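Local coordinates for mandelate racemase/muconate lactonizing enzyme family protein (Roseovarius sp. TM1035, PDB 3T9P) that is a putative member of the mandelate racemase/muconate lactonizing enzyme family and probably acts as an isomerase of the enolase superfamily, its substrate not established, at residues Trp265-Met268 with Leu269-Ala273; Trp112-Arg115 with Gly116-Gly120. All blocks are in the same frame, centred on the assembly; numbering follows the deposited sequence.

Contact 1. Residues Trp265-Met268 with Leu269-Ala273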
ATOM      1  N   TRP A 265      11.852   2.400   0.461  1.00 16.29           N
ATOM      2  CA  TRP A 265      13.201   1.896   0.741  1.00 18.57           C
ATOM      3  C   TRP A 265      14.232   2.969   0.354  1.00 22.25           C
ATOM      4  O   TRP A 265      15.232   3.179   1.061  1.00 22.67           O
ATOM      5  CB  TRP A 265      13.479   0.609  -0.025  1.00 15.15           C
ATOM      6  CG  TRP A 265      12.855  -0.552   0.705  1.00 14.82           C
ATOM      7  CD1 TRP A 265      11.694  -1.158   0.397  1.00 14.38           C
ATOM      8  CD2 TRP A 265      13.340  -1.164   1.934  1.00 16.09           C
ATOM      9  NE1 TRP A 265      11.465  -2.251   1.296  1.00 13.39           N
ATOM     10  CE2 TRP A 265      12.428  -2.208   2.277  1.00 14.67           C
ATOM     11  CE3 TRP A 265      14.461  -0.930   2.762  1.00 13.24           C
ATOM     12  CZ2 TRP A 265      12.624  -3.060   3.395  1.00 17.99           C
ATOM     13  CZ3 TRP A 265      14.653  -1.725   3.904  1.00 14.87           C
ATOM     14  CH2 TRP A 265      13.694  -2.769   4.246  1.00 18.65           C
ATOM     15  N   GLN A 266      13.966   3.609  -0.775  1.00 23.49           N
ATOM     16  CA  GLN A 266      14.778   4.710  -1.298  1.00 26.37           C
ATOM     17  C   GLN A 266      14.853   5.895  -0.371  1.00 24.67           C
ATOM     18  O   GLN A 266      15.955   6.369  -0.036  1.00 26.63           O
ATOM     19  CB  GLN A 266      14.246   5.150  -2.709  1.00 27.81           C
ATOM     20  CG  GLN A 266      15.060   4.500  -3.858  1.00 35.45           C
ATOM     21  CD  GLN A 266      16.579   4.815  -3.766  1.00 34.36           C
ATOM     22  OE1 GLN A 266      16.948   5.882  -3.301  1.00 43.32           O
ATOM     23  NE2 GLN A 266      17.450   3.848  -4.132  1.00 37.02           N
ATOM     24  N   LEU A 267      13.717   6.409   0.045  1.00 24.89           N
ATOM     25  CA  LEU A 267      13.705   7.501   0.970  1.00 24.12           C
ATOM     26  C   LEU A 267      14.438   7.104   2.268  1.00 24.42           C
ATOM     27  O   LEU A 267      15.306   7.853   2.773  1.00 25.00           O
ATOM     28  CB  LEU A 267      12.284   7.895   1.214  1.00 23.17           C
ATOM     29  CG  LEU A 267      11.853   8.824   2.332  1.00 28.06           C
ATOM     30  CD1 LEU A 267      12.459  10.258   2.125  1.00 33.60           C
ATOM     31  CD2 LEU A 267      10.301   8.958   2.441  1.00 27.78           C
ATOM     32  N   MET A 268      14.167   5.905   2.769  1.00 22.02           N
ATOM     33  CA  MET A 268      14.848   5.393   3.991  1.00 21.29           C
ATOM     34  C   MET A 268      16.403   5.512   3.870  1.00 21.81           C
ATOM     35  O   MET A 268      17.094   5.956   4.837  1.00 23.08           O
ATOM     36  CB  MET A 268      14.423   3.924   4.305  1.00 17.59           C
ATOM     37  CG  MET A 268      15.074   3.377   5.576  1.00 15.66           C
ATOM     38  SD  MET A 268      14.807   1.549   5.763  1.00 19.87           S
ATOM     39  CE  MET A 268      13.075   1.302   5.240  1.00 15.38           C
ATOM     40  N   LEU A 269      16.928   4.996   2.784  1.00 23.79           N
ATOM     41  CA  LEU A 269      18.341   4.987   2.489  1.00 26.53           C
ATOM     42  C   LEU A 269      18.889   6.404   2.252  1.00 27.78           C
ATOM     43  O   LEU A 269      19.899   6.736   2.734  1.00 27.09           O
ATOM     44  CB  LEU A 269      18.660   4.030   1.338  1.00 26.41           C
ATOM     45  CG  LEU A 269      18.461   2.529   1.552  1.00 27.95           C
ATOM     46  CD1 LEU A 269      18.664   1.764   0.284  1.00 26.70           C
ATOM     47  CD2 LEU A 269      19.344   1.991   2.644  1.00 29.29           C
ATOM     48  N   ASP A 270      18.129   7.226   1.552  1.00 29.51           N
ATOM     49  CA  ASP A 270      18.504   8.598   1.216  1.00 30.48           C
ATOM     50  C   ASP A 270      18.674   9.409   2.473  1.00 30.71           C
ATOM     51  O   ASP A 270      19.543  10.204   2.546  1.00 31.66           O
ATOM     52  CB  ASP A 270      17.424   9.297   0.405  1.00 20.00           C
ATOM     53  CG  ASP A 270      17.410   8.933  -1.026  1.00 20.00           C
ATOM     54  OD1 ASP A 270      18.258   8.212  -1.536  1.00 20.00           O
ATOM     55  OD2 ASP A 270      16.463   9.366  -1.642  1.00 20.00           O
ATOM     56  N   ARG A 271      17.799   9.192   3.440  1.00 29.02           N
ATOM     57  CA  ARG A 271      17.811   9.853   4.703  1.00 26.58           C
ATOM     58  C   ARG A 271      18.756   9.233   5.732  1.00 24.18           C
ATOM     59  O   ARG A 271      18.869   9.741   6.793  1.00 24.17           O
ATOM     60  CB  ARG A 271      16.417   9.909   5.275  1.00 25.59           C
ATOM     61  CG  ARG A 271      15.409  10.631   4.441  1.00 31.38           C
ATOM     62  CD  ARG A 271      15.776  12.052   4.091  1.00 37.52           C
ATOM     63  NE  ARG A 271      14.654  12.751   3.474  1.00 48.86           N
ATOM     64  CZ  ARG A 271      13.553  13.081   4.137  1.00 53.44           C
ATOM     65  NH1 ARG A 271      13.450  12.766   5.403  1.00 58.57           N
ATOM     66  NH2 ARG A 271      12.555  13.737   3.566  1.00 56.14           N
ATOM     67  N   GLY A 272      19.392   8.124   5.387  1.00 24.54           N
ATOM     68  CA  GLY A 272      20.275   7.404   6.268  1.00 23.06           C
ATOM     69  C   GLY A 272      19.594   6.990   7.548  1.00 22.42           C
ATOM     70  O   GLY A 272      20.119   7.183   8.585  1.00 20.86           O
ATOM     71  N   ALA A 273      18.380   6.493   7.440  1.00 19.53           N
ATOM     72  CA  ALA A 273      17.608   6.078   8.588  1.00 18.58           C
ATOM     73  C   ALA A 273      18.150   4.897   9.424  1.00 18.75           C
ATOM     74  O   ALA A 273      18.025   4.892  10.602  1.00 18.40           O
ATOM     75  CB  ALA A 273      16.164   5.868   8.239  1.00 17.30           C
TER
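L267 lays its CD1 methyl over one face of the R271 guanidinium, one helical turn further on, 3.4 Å above the plane and displaced toward its rim. The same methyl meets NE of R271 at 3.6 Å. Both side chains reach this position by their first torsions: CG of L267 stands anti to its own nitrogen (chi1 168°), whereas CG of R271 stands anti to the carbonyl carbon and the chain then bends at chi2. On another side of the helix, M268 sets its CG 3.8 Å from CB of A273, and A273 N is hydrogen-bonded to M268 O at 3.0 Å in an almost straight line (171°). With G272 N bonded to L269 O at 3.0 Å and G272 at positive phi, this is a Schellman motif, closing helix 262-270 on its way to strand 276-277 in a beta-alpha-beta unit of the enolase-type barrel domain. Inside the last turns R271 N donates to L267 O at 2.9 Å. Further out, NH1 of R271 makes a salt bridge to D240, and NH2 makes another to D270 of the second subunit, where L267 also packs on its counterpart. Replacing R271 by an alanine is likely to leave D240 and D270 of the second subunit without this cationic partner and to remove the guanidinium face that the CD1 methyl of L267 packs against.

Contact 2. Residues Trp112-Arg115 with Gly116-Gly120; sequences WDMR and GKLEG
K117 reaches back along the helix to D113, one turn earlier. Its CB lies 3.6 Å from the D113 carbonyl O, and CG keeps about the same distance from that oxygen; with chi1 at -74°, CG is anti to the carbonyl carbon and the extended remainder runs beside the preceding turn. CD then comes within 3.5 Å of D113 OD2, CE closes to 3.2 Å from the same oxygen, and NZ ends in a salt bridge to it at 2.6 Å, on the syn lone pair. The D113 carboxylate is itself tied down: OD1 accepts from the backbone N of W369 and OD2 also from that of W50, linking helix 98-119 to strand 48-52 of the N-terminal sheet.

A second i to i+4 pair lies further round the helix. R115 NE donates to E119 OE2 at 3.0 Å, almost straight (176°), and the oxygen lies in the guanidinium plane; seen from the glutamate, however, NE comes from above the carboxylate plane, the two planes being 52° apart. E119 OE1 adds a salt bridge to K121, just past G120, the first residue after the helix. Two i to i+4 salt bridges thus span the last turns of this helix, and the buried D113 carboxylate, gripped by one ammonium and two backbone N-H groups, is likely to be stabilised as the anion.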
ATOM      1  N   TRP A 112       9.550 -20.144  -7.601  1.00 16.15           N
ATOM      2  CA  TRP A 112      10.914 -20.608  -7.204  1.00 16.19           C
ATOM      3  C   TRP A 112      10.881 -22.098  -6.844  1.00 14.92           C
ATOM      4  O   TRP A 112      11.810 -22.815  -7.150  1.00 15.60           O
ATOM      5  CB  TRP A 112      11.469 -19.753  -6.014  1.00 14.83           C
ATOM      6  CG  TRP A 112      11.819 -18.339  -6.470  1.00 16.57           C
ATOM      7  CD1 TRP A 112      11.155 -17.141  -6.160  1.00 14.83           C
ATOM      8  CD2 TRP A 112      12.920 -17.998  -7.280  1.00 20.43           C
ATOM      9  NE1 TRP A 112      11.813 -16.084  -6.726  1.00 16.83           N
ATOM     10  CE2 TRP A 112      12.879 -16.582  -7.468  1.00 19.22           C
ATOM     11  CE3 TRP A 112      13.959 -18.761  -7.890  1.00 18.12           C
ATOM     12  CZ2 TRP A 112      13.838 -15.911  -8.249  1.00 22.08           C
ATOM     13  CZ3 TRP A 112      14.891 -18.089  -8.724  1.00 20.34           C
ATOM     14  CH2 TRP A 112      14.822 -16.677  -8.886  1.00 19.98           C
ATOM     15  N   ASP A 113       9.880 -22.525  -6.100  1.00 16.28           N
ATOM     16  CA  ASP A 113       9.799 -23.937  -5.668  1.00 16.90           C
ATOM     17  C   ASP A 113       9.621 -24.821  -6.910  1.00 17.14           C
ATOM     18  O   ASP A 113      10.231 -25.862  -7.013  1.00 17.44           O
ATOM     19  CB  ASP A 113       8.569 -24.148  -4.751  1.00 16.97           C
ATOM     20  CG  ASP A 113       8.557 -25.596  -4.082  1.00 19.59           C
ATOM     21  OD1 ASP A 113       9.583 -25.942  -3.399  1.00 19.76           O
ATOM     22  OD2 ASP A 113       7.499 -26.344  -4.280  1.00 19.67           O
ATOM     23  N   MET A 114       8.803 -24.376  -7.832  1.00 16.94           N
ATOM     24  CA  MET A 114       8.599 -25.071  -9.113  1.00 16.59           C
ATOM     25  C   MET A 114       9.912 -25.263  -9.845  1.00 17.34           C
ATOM     26  O   MET A 114      10.269 -26.421 -10.205  1.00 15.37           O
ATOM     27  CB  MET A 114       7.504 -24.368  -9.980  1.00 14.74           C
ATOM     28  CG  MET A 114       7.108 -25.168 -11.302  1.00 16.37           C
ATOM     29  SD  MET A 114       8.394 -24.957 -12.587  1.00 23.63           S
ATOM     30  CE  MET A 114       8.195 -23.194 -12.940  1.00 20.33           C
ATOM     31  N   ARG A 115      10.654 -24.170 -10.078  1.00 15.87           N
ATOM     32  CA  ARG A 115      11.937 -24.241 -10.783  1.00 18.66           C
ATOM     33  C   ARG A 115      12.954 -25.065 -10.006  1.00 17.41           C
ATOM     34  O   ARG A 115      13.655 -25.858 -10.576  1.00 19.20           O
ATOM     35  CB  ARG A 115      12.493 -22.822 -11.016  1.00 19.46           C
ATOM     36  CG  ARG A 115      13.784 -22.816 -11.805  1.00 26.33           C
ATOM     37  CD  ARG A 115      14.148 -21.398 -12.155  1.00 32.84           C
ATOM     38  NE  ARG A 115      15.508 -21.441 -12.646  1.00 34.52           N
ATOM     39  CZ  ARG A 115      16.316 -20.399 -12.722  1.00 40.89           C
ATOM     40  NH1 ARG A 115      15.926 -19.194 -12.296  1.00 43.61           N
ATOM     41  NH2 ARG A 115      17.547 -20.581 -13.171  1.00 41.79           N
ATOM     42  N   GLY A 116      12.950 -24.972  -8.692  1.00 17.58           N
ATOM     43  CA  GLY A 116      13.832 -25.781  -7.850  1.00 16.29           C
ATOM     44  C   GLY A 116      13.607 -27.294  -8.010  1.00 18.75           C
ATOM     45  O   GLY A 116      14.597 -28.048  -8.233  1.00 16.67           O
ATOM     46  N   LYS A 117      12.341 -27.729  -7.960  1.00 18.06           N
ATOM     47  CA  LYS A 117      11.965 -29.153  -8.213  1.00 20.84           C
ATOM     48  C   LYS A 117      12.244 -29.609  -9.627  1.00 22.88           C
ATOM     49  O   LYS A 117      12.647 -30.738  -9.856  1.00 23.09           O
ATOM     50  CB  LYS A 117      10.495 -29.332  -7.862  1.00 17.70           C
ATOM     51  CG  LYS A 117      10.382 -29.337  -6.283  1.00 19.78           C
ATOM     52  CD  LYS A 117       8.879 -29.075  -5.878  1.00 21.08           C
ATOM     53  CE  LYS A 117       8.708 -29.280  -4.385  1.00 20.66           C
ATOM     54  NZ  LYS A 117       7.387 -28.914  -3.888  1.00 21.80           N
ATOM     55  N   LEU A 118      12.007 -28.753 -10.609  1.00 22.73           N
ATOM     56  CA  LEU A 118      12.354 -29.117 -11.998  1.00 24.69           C
ATOM     57  C   LEU A 118      13.889 -29.316 -12.193  1.00 25.38           C
ATOM     58  O   LEU A 118      14.314 -30.250 -12.899  1.00 22.71           O
ATOM     59  CB  LEU A 118      11.801 -28.023 -12.930  1.00 25.21           C
ATOM     60  CG  LEU A 118      11.972 -28.083 -14.456  1.00 31.32           C
ATOM     61  CD1 LEU A 118      11.061 -29.218 -15.018  1.00 25.15           C
ATOM     62  CD2 LEU A 118      11.525 -26.741 -15.073  1.00 33.48           C
ATOM     63  N   GLU A 119      14.706 -28.446 -11.573  1.00 24.31           N
ATOM     64  CA  GLU A 119      16.149 -28.528 -11.626  1.00 26.10           C
ATOM     65  C   GLU A 119      16.809 -29.412 -10.612  1.00 26.01           C
ATOM     66  O   GLU A 119      18.026 -29.633 -10.729  1.00 28.14           O
ATOM     67  CB  GLU A 119      16.822 -27.142 -11.621  1.00 25.56           C
ATOM     68  CG  GLU A 119      16.269 -26.304 -12.763  1.00 26.87           C
ATOM     69  CD  GLU A 119      17.045 -25.032 -13.003  1.00 37.97           C
ATOM     70  OE1 GLU A 119      18.246 -24.905 -12.580  1.00 42.91           O
ATOM     71  OE2 GLU A 119      16.454 -24.110 -13.610  1.00 40.29           O
ATOM     72  N   GLY A 120      16.064 -29.949  -9.655  1.00 24.22           N
ATOM     73  CA  GLY A 120      16.659 -30.736  -8.593  1.00 24.51           C
ATOM     74  C   GLY A 120      17.535 -29.929  -7.595  1.00 25.45           C
ATOM     75  O   GLY A 120      18.468 -30.496  -6.994  1.00 23.95           O
TER

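In the fold
Contact 2 comes first along the chain, in the last turns of helix 98-119 within the N-terminal domain of the family; contact 1 follows, at the end of helix 262-270 in the enolase C-terminal domain-like part. Their centres lie about 35 Å apart and their nearest atoms about 16 Å, so they do not touch, and they lie on different helices. Helix 98-119 is joined to the antiparallel sheet containing strand 48-52, whereas helix 262-270 belongs to the parallel succession of strands 252-255 and 276-277. Contact 1 also meets the second subunit, which does not reach contact 2. Each contact thus finishes a helix in a different domain of this two-domain architecture, known from the enolase superfamily.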